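ADP/ATP-dependent NAD(P)H-hydrate dehydratase (Bacillus subtilis, PDB 3RPZ) dehydrates hydrated NADH and NADPH back to the normal cofactors in an ADP- or ATP-dependent reaction. Local coordinates at residues L51-S56 and M224-L229; G59-G64 and P78-W83. All blocks are in the same frame, centred on the assembly; numbering follows the deposited sequence.

How the contacts relate
Along the chain the order is helix 44-54, strand 60-65, helix 70-73, strand 81-84 and, much later, helix 217-231. Contact 1 pairs helix 44-54 and the residues just after it with helix 217-231, and contact 2, whose residues all fall between those two helices in sequence, joins the two strands at one edge of the chain's mixed sheet. Their centres lie about 12 Å apart, and the two meet directly: Met54, on helix 44-54, packs on Leu61 and Ala80, while Leu226 reaches Leu61 from the other helix. Through Met54 and Leu226 the helix pair of contact 1 backs the strand pair of contact 2, where NADPH hydrate binds, and both contacts touch the second subunit.

Contact 1: residues L51-S56 and M224-L229; sequences LGAMRS and MILGML
Ser56 leans on Met224 and Met228 where helix 44-54 gives out beside helix 217-231. Its OG sits beside the backbone N, anti to the carbonyl carbon (chi1 -65°), and from there reaches back to Gly52 O at 2.8 Å in a bond almost in line with that C=O. The bond fixes the hydroxyl against the neighbouring helix: OG lies 3.5 Å from Met224 CA and rests on the CB and CG of the same residue, whose chi1 of -69° places CG against this hydroxyl and near Gly52 O. Gly52 O has a second, weaker neighbour in Met224 CA, a CA-H...O contact of 3.6 Å. Further along, Met228 brings its CG to 4.0 Å from Ser56 CB, and its CE, at the end of an extended chain, comes near Ser56 OG. The backbones come very close at Gly227, where Gly227 CA and Ala53 CA are 4.3 Å apart; a CB on this glycine would run into Ala53 O and Ser56 CB. Beside it the methyl of Ala53 meets Leu226 CD2 at 4.1 Å. No hydrogen bond joins the two segments, and every touching residue is buried. Helix 264-277 packs on Ser56 and Met228, and strand 128-130 lies against Leu226. The two helices lie side by side on a largely parallel sheet, as expected of the ribokinase-like alpha/beta fold of this dehydratase family.

Contact 2: residues G59-G64 and P78-W83; sequences GKLVIG and PEATYW. With NPW (beta-6-hydroxy-1,4,5,6-tetrahydronicotinamide adenine dinucleotide phosphate), chain D.
Two neighbouring parallel strands of a beta-alpha-beta unit, 60-65 and 81-84 with helix 70-73 between them, meet here at the edge of the chain's sheet and beside the bound NADPH hydrate. Thr81 is gripped through both backbone polar atoms: Thr81 N donates to Leu61 O at 3.0 Å, and Thr81 O accepts from Ile63 N at 2.8 Å. Trp83 N then donates to Ile63 O at 2.9 Å. The short strand segments cross at 39°. On one face Val62 CG1, anti to the backbone N (chi1 176°), lies 3.8 Å from Trp83 CB, while its CG2 touches Thr81 OG1. On the other, Ile63 and Tyr82 run side by side, with CD1 and CE1 of the ring against Ile63 CB; Ile63 CD1 goes on to Ala80 CB at 3.7 Å. Helix 70-73, the crossover of the unit, packs on both Ile63 and Tyr82. One water bridges Leu61 N and Glu79 O, and a second links Leu61 O with Thr81 OG1. The ligand lies at the N-terminal end of the two strands: its carboxamide N7C donates to Pro78 O at 2.8 Å, and Thr81 CG2 rests on its C3C and C7C. The bend at chi3 (-71°) turns the end of Lys60 to the ligand, where Lys60 NZ donates to phosphate oxygen OB2 at 2.7 Å. An alanine here lacks the amine that grips OB2, and the diphosphate, left without that charge, is likely to be held less firmly. Asp219 and His152 of the second subunit complete the pocket, and His26 and Lys27 of the same chain also bind the ligand.

Contact 1: residues L51-S56 and M224-L229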
loop_
_atom_site.group_PDB
_atom_site.type_symbol
_atom_site.label_atom_id
_atom_site.label_comp_id
_atom_site.label_asym_id
_atom_site.label_seq_id
_atom_site.Cartn_x
_atom_site.Cartn_y
_atom_site.Cartn_z
ATOM N N LEU A 51 -7.416 10.953 -4.384
ATOM C CA LEU A 51 -6.239 11.405 -3.634
ATOM C C LEU A 51 -5.968 12.867 -3.882
ATOM O O LEU A 51 -5.748 13.625 -2.937
ATOM C CB LEU A 51 -5.016 10.575 -4.068
ATOM C CG LEU A 51 -4.872 9.208 -3.556
ATOM C CD1 LEU A 51 -3.942 8.386 -4.418
ATOM C CD2 LEU A 51 -4.420 9.171 -2.080
ATOM N N GLY A 52 -6.043 13.330 -5.143
ATOM C CA GLY A 52 -5.866 14.746 -5.400
ATOM C C GLY A 52 -6.859 15.599 -4.650
ATOM O O GLY A 52 -6.517 16.657 -4.115
ATOM N N ALA A 53 -8.105 15.170 -4.590
ATOM C CA ALA A 53 -9.168 15.924 -3.941
ATOM C C ALA A 53 -8.961 15.975 -2.421
ATOM O O ALA A 53 -9.039 17.058 -1.837
ATOM C CB ALA A 53 -10.534 15.358 -4.345
ATOM N N MET A 54 -8.759 14.813 -1.814
ATOM C CA MET A 54 -8.662 14.803 -0.359
ATOM C C MET A 54 -7.408 15.478 0.128
ATOM O O MET A 54 -7.396 16.020 1.238
ATOM C CB MET A 54 -8.842 13.408 0.219
ATOM C CG MET A 54 -10.170 12.795 -0.151
ATOM S SD MET A 54 -10.753 11.575 1.060
ATOM C CE MET A 54 -11.258 12.685 2.301
ATOM N N ARG A 55 -6.342 15.470 -0.676
ATOM C CA ARG A 55 -5.140 16.228 -0.349
ATOM C C ARG A 55 -5.332 17.721 -0.454
ATOM O O ARG A 55 -4.494 18.472 0.048
ATOM C CB ARG A 55 -4.024 15.819 -1.310
ATOM C CG ARG A 55 -3.308 14.538 -0.966
ATOM C CD ARG A 55 -2.437 14.673 0.258
ATOM N NE ARG A 55 -1.588 13.545 0.453
ATOM C CZ ARG A 55 -1.082 13.159 1.610
ATOM N NH1 ARG A 55 -1.369 13.757 2.718
ATOM N NH2 ARG A 55 -0.263 12.117 1.624
ATOM N N SER A 56 -6.370 18.195 -1.131
ATOM C CA SER A 56 -6.510 19.580 -1.514
ATOM C C SER A 56 -7.494 20.385 -0.721
ATOM O O SER A 56 -8.085 21.349 -1.203
ATOM C CB SER A 56 -6.737 19.703 -3.005
ATOM O OG SER A 56 -5.567 19.234 -3.693
ATOM N N MET A 224 -7.459 17.666 -7.607
ATOM C CA MET A 224 -6.916 18.845 -6.936
ATOM C C MET A 224 -7.837 20.080 -7.090
ATOM O O MET A 224 -8.099 20.814 -6.141
ATOM C CB MET A 224 -5.512 19.145 -7.408
ATOM C CG MET A 224 -4.515 18.135 -6.974
ATOM S SD MET A 224 -2.839 18.443 -7.599
ATOM C CE MET A 224 -2.489 20.049 -6.944
ATOM N N ILE A 225 -8.355 20.295 -8.306
ATOM C CA ILE A 225 -9.304 21.391 -8.514
ATOM C C ILE A 225 -10.546 21.201 -7.620
ATOM O O ILE A 225 -11.004 22.145 -6.970
ATOM C CB ILE A 225 -9.713 21.521 -9.963
ATOM C CG1 ILE A 225 -8.498 21.806 -10.850
ATOM C CG2 ILE A 225 -10.651 22.700 -10.163
ATOM C CD1 ILE A 225 -8.763 21.706 -12.395
ATOM N N LEU A 226 -11.058 19.977 -7.559
ATOM C CA LEU A 226 -12.237 19.678 -6.779
ATOM C C LEU A 226 -12.037 20.033 -5.300
ATOM O O LEU A 226 -12.851 20.679 -4.690
ATOM C CB LEU A 226 -12.593 18.203 -6.921
ATOM C CG LEU A 226 -13.828 17.728 -6.137
ATOM C CD1 LEU A 226 -15.096 18.460 -6.605
ATOM C CD2 LEU A 226 -14.000 16.198 -6.270
ATOM N N GLY A 227 -10.938 19.588 -4.726
ATOM C CA GLY A 227 -10.658 19.929 -3.338
ATOM C C GLY A 227 -10.435 21.422 -3.143
ATOM O O GLY A 227 -10.952 22.024 -2.177
ATOM N N MET A 228 -9.673 22.063 -4.038
ATOM C CA MET A 228 -9.407 23.487 -3.847
ATOM C C MET A 228 -10.659 24.338 -3.932
ATOM O O MET A 228 -10.806 25.339 -3.228
ATOM C CB MET A 228 -8.249 23.959 -4.717
ATOM C CG MET A 228 -6.790 23.530 -3.997
ATOM S SD MET A 228 -5.554 24.178 -5.074
ATOM C CE MET A 228 -4.343 22.935 -4.643
ATOM N N LEU A 229 -11.626 23.906 -4.719
ATOM C CA LEU A 229 -12.932 24.614 -4.788
ATOM C C LEU A 229 -13.643 24.619 -3.446
ATOM O O LEU A 229 -14.517 25.473 -3.189
ATOM C CB LEU A 229 -13.847 23.975 -5.833
ATOM C CG LEU A 229 -13.488 24.273 -7.285
ATOM C CD1 LEU A 229 -14.205 23.264 -8.195
ATOM C CD2 LEU A 229 -13.857 25.728 -7.643
#

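Contact 2: residues G59-G64 and P78-W83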
loop_
_atom_site.group_PDB
_atom_site.type_symbol
_atom_site.label_atom_id
_atom_site.label_comp_id
_atom_site.label_asym_id
_atom_site.label_seq_id
_atom_site.Cartn_x
_atom_site.Cartn_y
_atom_site.Cartn_z
ATOM N N GLY A 59 -13.435 18.994 3.108
ATOM C CA GLY A 59 -13.805 18.401 4.370
ATOM C C GLY A 59 -14.051 16.928 4.270
ATOM O O GLY A 59 -13.466 16.145 5.021
ATOM N N LYS A 60 -14.947 16.519 3.379
ATOM C CA LYS A 60 -15.259 15.125 3.129
ATOM C C LYS A 60 -15.282 14.888 1.641
ATOM O O LYS A 60 -15.533 15.805 0.874
ATOM C CB LYS A 60 -16.600 14.700 3.746
ATOM C CG LYS A 60 -16.531 14.578 5.280
ATOM C CD LYS A 60 -17.655 13.750 5.899
ATOM C CE LYS A 60 -18.903 14.436 5.820
ATOM N NZ LYS A 60 -20.016 13.384 6.260
ATOM N N LEU A 61 -15.073 13.637 1.237
ATOM C CA LEU A 61 -15.219 13.255 -0.174
ATOM C C LEU A 61 -16.075 12.019 -0.282
ATOM O O LEU A 61 -15.824 10.989 0.398
ATOM C CB LEU A 61 -13.856 12.952 -0.791
ATOM C CG LEU A 61 -13.868 12.481 -2.249
ATOM C CD1 LEU A 61 -14.354 13.596 -3.171
ATOM C CD2 LEU A 61 -12.492 11.937 -2.715
ATOM N N VAL A 62 -17.099 12.098 -1.116
ATOM C CA VAL A 62 -17.903 10.966 -1.546
ATOM C C VAL A 62 -17.481 10.600 -2.970
ATOM O O VAL A 62 -17.460 11.497 -3.821
ATOM C CB VAL A 62 -19.394 11.303 -1.491
ATOM C CG1 VAL A 62 -20.248 10.156 -2.036
ATOM C CG2 VAL A 62 -19.790 11.636 -0.037
ATOM N N ILE A 63 -17.133 9.349 -3.213
ATOM C CA ILE A 63 -16.757 8.881 -4.556
ATOM C C ILE A 63 -17.917 8.055 -5.076
ATOM O O ILE A 63 -18.301 7.053 -4.455
ATOM C CB ILE A 63 -15.479 8.094 -4.523
ATOM C CG1 ILE A 63 -14.315 8.969 -3.990
ATOM C CG2 ILE A 63 -15.153 7.610 -5.955
ATOM C CD1 ILE A 63 -12.962 8.233 -3.897
ATOM N N GLY A 64 -18.504 8.507 -6.184
ATOM C CA GLY A 64 -19.553 7.759 -6.878
ATOM C C GLY A 64 -18.907 6.992 -8.018
ATOM O O GLY A 64 -18.598 7.516 -9.085
ATOM N N PRO A 78 -8.443 5.553 2.535
ATOM C CA PRO A 78 -9.511 5.099 3.405
ATOM C C PRO A 78 -10.411 6.233 3.881
ATOM O O PRO A 78 -11.466 5.945 4.466
ATOM C CB PRO A 78 -8.753 4.401 4.572
ATOM C CG PRO A 78 -7.418 5.060 4.562
ATOM C CD PRO A 78 -7.102 5.265 3.130
ATOM N N GLU A 79 -10.037 7.487 3.663
ATOM C CA GLU A 79 -10.768 8.616 4.167
ATOM C C GLU A 79 -12.023 8.958 3.366
ATOM O O GLU A 79 -12.887 9.665 3.865
ATOM C CB GLU A 79 -9.859 9.842 4.256
ATOM C CG GLU A 79 -8.651 9.651 5.213
ATOM C CD GLU A 79 -7.492 8.838 4.669
ATOM O OE1 GLU A 79 -7.412 8.546 3.454
ATOM O OE2 GLU A 79 -6.585 8.574 5.497
ATOM N N ALA A 80 -12.142 8.459 2.154
ATOM C CA ALA A 80 -13.290 8.681 1.318
ATOM C C ALA A 80 -14.402 7.719 1.643
ATOM O O ALA A 80 -14.138 6.594 2.102
ATOM C CB ALA A 80 -12.912 8.501 -0.157
ATOM N N THR A 81 -15.653 8.142 1.433
ATOM C CA THR A 81 -16.814 7.281 1.473
ATOM C C THR A 81 -17.422 7.182 0.062
ATOM O O THR A 81 -16.896 7.809 -0.869
ATOM C CB THR A 81 -17.860 7.713 2.473
ATOM O OG1 THR A 81 -18.421 8.967 2.028
ATOM C CG2 THR A 81 -17.263 7.813 3.900
ATOM N N TYR A 82 -18.468 6.383 -0.099
ATOM C CA TYR A 82 -18.912 5.973 -1.445
ATOM C C TYR A 82 -20.404 6.162 -1.666
ATOM O O TYR A 82 -21.199 5.973 -0.765
ATOM C CB TYR A 82 -18.496 4.515 -1.712
ATOM C CG TYR A 82 -17.038 4.384 -1.635
ATOM C CD1 TYR A 82 -16.210 4.737 -2.701
ATOM C CD2 TYR A 82 -16.444 4.029 -0.444
ATOM C CE1 TYR A 82 -14.820 4.756 -2.571
ATOM C CE2 TYR A 82 -15.054 4.076 -0.297
ATOM C CZ TYR A 82 -14.266 4.425 -1.369
ATOM O OH TYR A 82 -12.898 4.533 -1.280
ATOM N N TRP A 83 -20.708 6.486 -2.906
ATOM C CA TRP A 83 -22.042 6.429 -3.458
ATOM C C TRP A 83 -21.960 5.313 -4.500
ATOM O O TRP A 83 -21.342 5.453 -5.554
ATOM C CB TRP A 83 -22.442 7.756 -4.073
ATOM C CG TRP A 83 -23.850 7.745 -4.664
ATOM C CD1 TRP A 83 -24.855 6.882 -4.351
ATOM C CD2 TRP A 83 -24.355 8.646 -5.624
ATOM N NE1 TRP A 83 -25.996 7.214 -5.070
ATOM C CE2 TRP A 83 -25.706 8.304 -5.846
ATOM C CE3 TRP A 83 -23.821 9.750 -6.281
ATOM C CZ2 TRP A 83 -26.495 9.001 -6.759
ATOM C CZ3 TRP A 83 -24.634 10.460 -7.179
ATOM C CH2 TRP A 83 -25.946 10.068 -7.393
HETATM P P NPW D . -22.421 21.601 9.674
HETATM O O1 NPW D . -23.462 20.981 8.768
HETATM O O2 NPW D . -21.008 21.610 9.190
HETATM O O3 NPW D . -22.819 22.977 10.237
HETATM P PA NPW D . -22.603 13.608 10.532
HETATM P PB NPW D . -20.002 12.419 9.999
HETATM C C1A NPW D . -22.023 18.935 12.503
HETATM C C1B NPW D . -18.518 8.038 9.112
HETATM N N1C NPW D . -17.296 8.454 8.467
HETATM N N1D NPW D . -19.087 22.271 15.020
HETATM C C2A NPW D . -22.123 19.348 11.035
HETATM O O2A NPW D . -22.450 20.723 11.031
HETATM C C2B NPW D . -18.555 8.266 10.627
HETATM O O2B NPW D . -17.783 7.328 11.334
HETATM C C2C NPW D . -16.596 7.700 7.661
HETATM C C2D NPW D . -20.328 22.404 14.530
HETATM C C3A NPW D . -23.236 18.453 10.518
HETATM O O3A NPW D . -24.550 18.947 10.853
HETATM C C3B NPW D . -20.075 8.107 10.839
HETATM O O3B NPW D . -20.354 6.703 10.921
HETATM C C3C NPW D . -15.568 7.905 6.889
HETATM N N3D NPW D . -21.066 21.497 13.869
HETATM C C4B NPW D . -20.651 8.695 9.543
HETATM O O4B NPW D . -19.572 8.812 8.571
HETATM C C4C NPW D . -15.061 9.342 6.848
HETATM C C4D NPW D . -20.408 20.335 13.759
HETATM O O4D NPW D . -22.307 17.533 12.486
HETATM C C4E NPW D . -22.974 17.180 11.298
HETATM C C5A NPW D . -19.082 20.092 14.209
HETATM C C5B NPW D . -21.268 10.084 9.733
HETATM O O5B NPW D . -20.385 10.927 10.476
HETATM C C5C NPW D . -16.173 10.282 7.276
HETATM C C5E NPW D . -22.065 16.206 10.545
HETATM O O5E NPW D . -22.104 14.952 11.216
HETATM C C6C NPW D . -16.791 9.851 8.636
HETATM O O6C NPW D . -15.863 9.899 9.716
HETATM C C6D NPW D . -18.370 21.132 14.892
HETATM N N6D NPW D . -17.143 21.054 15.382
HETATM N N7A NPW D . -18.626 18.825 13.903
HETATM C C7C NPW D . -14.875 6.871 6.178
HETATM N N7C NPW D . -13.812 7.197 5.458
HETATM O O7C NPW D . -15.305 5.689 6.203
HETATM C C8A NPW D . -19.700 18.261 13.227
HETATM N N9A NPW D . -20.757 19.211 13.176
HETATM O OA1 NPW D . -23.719 13.832 9.600
HETATM O OA2 NPW D . -22.771 12.802 11.721
HETATM O OA3 NPW D . -21.378 13.128 9.607
HETATM O OB1 NPW D . -19.335 13.021 11.154
HETATM O OB2 NPW D . -19.271 12.379 8.694
HETATM O O HOH W 1 -14.665 11.881 3.647
HETATM O O HOH W 2 -17.377 11.287 3.198
#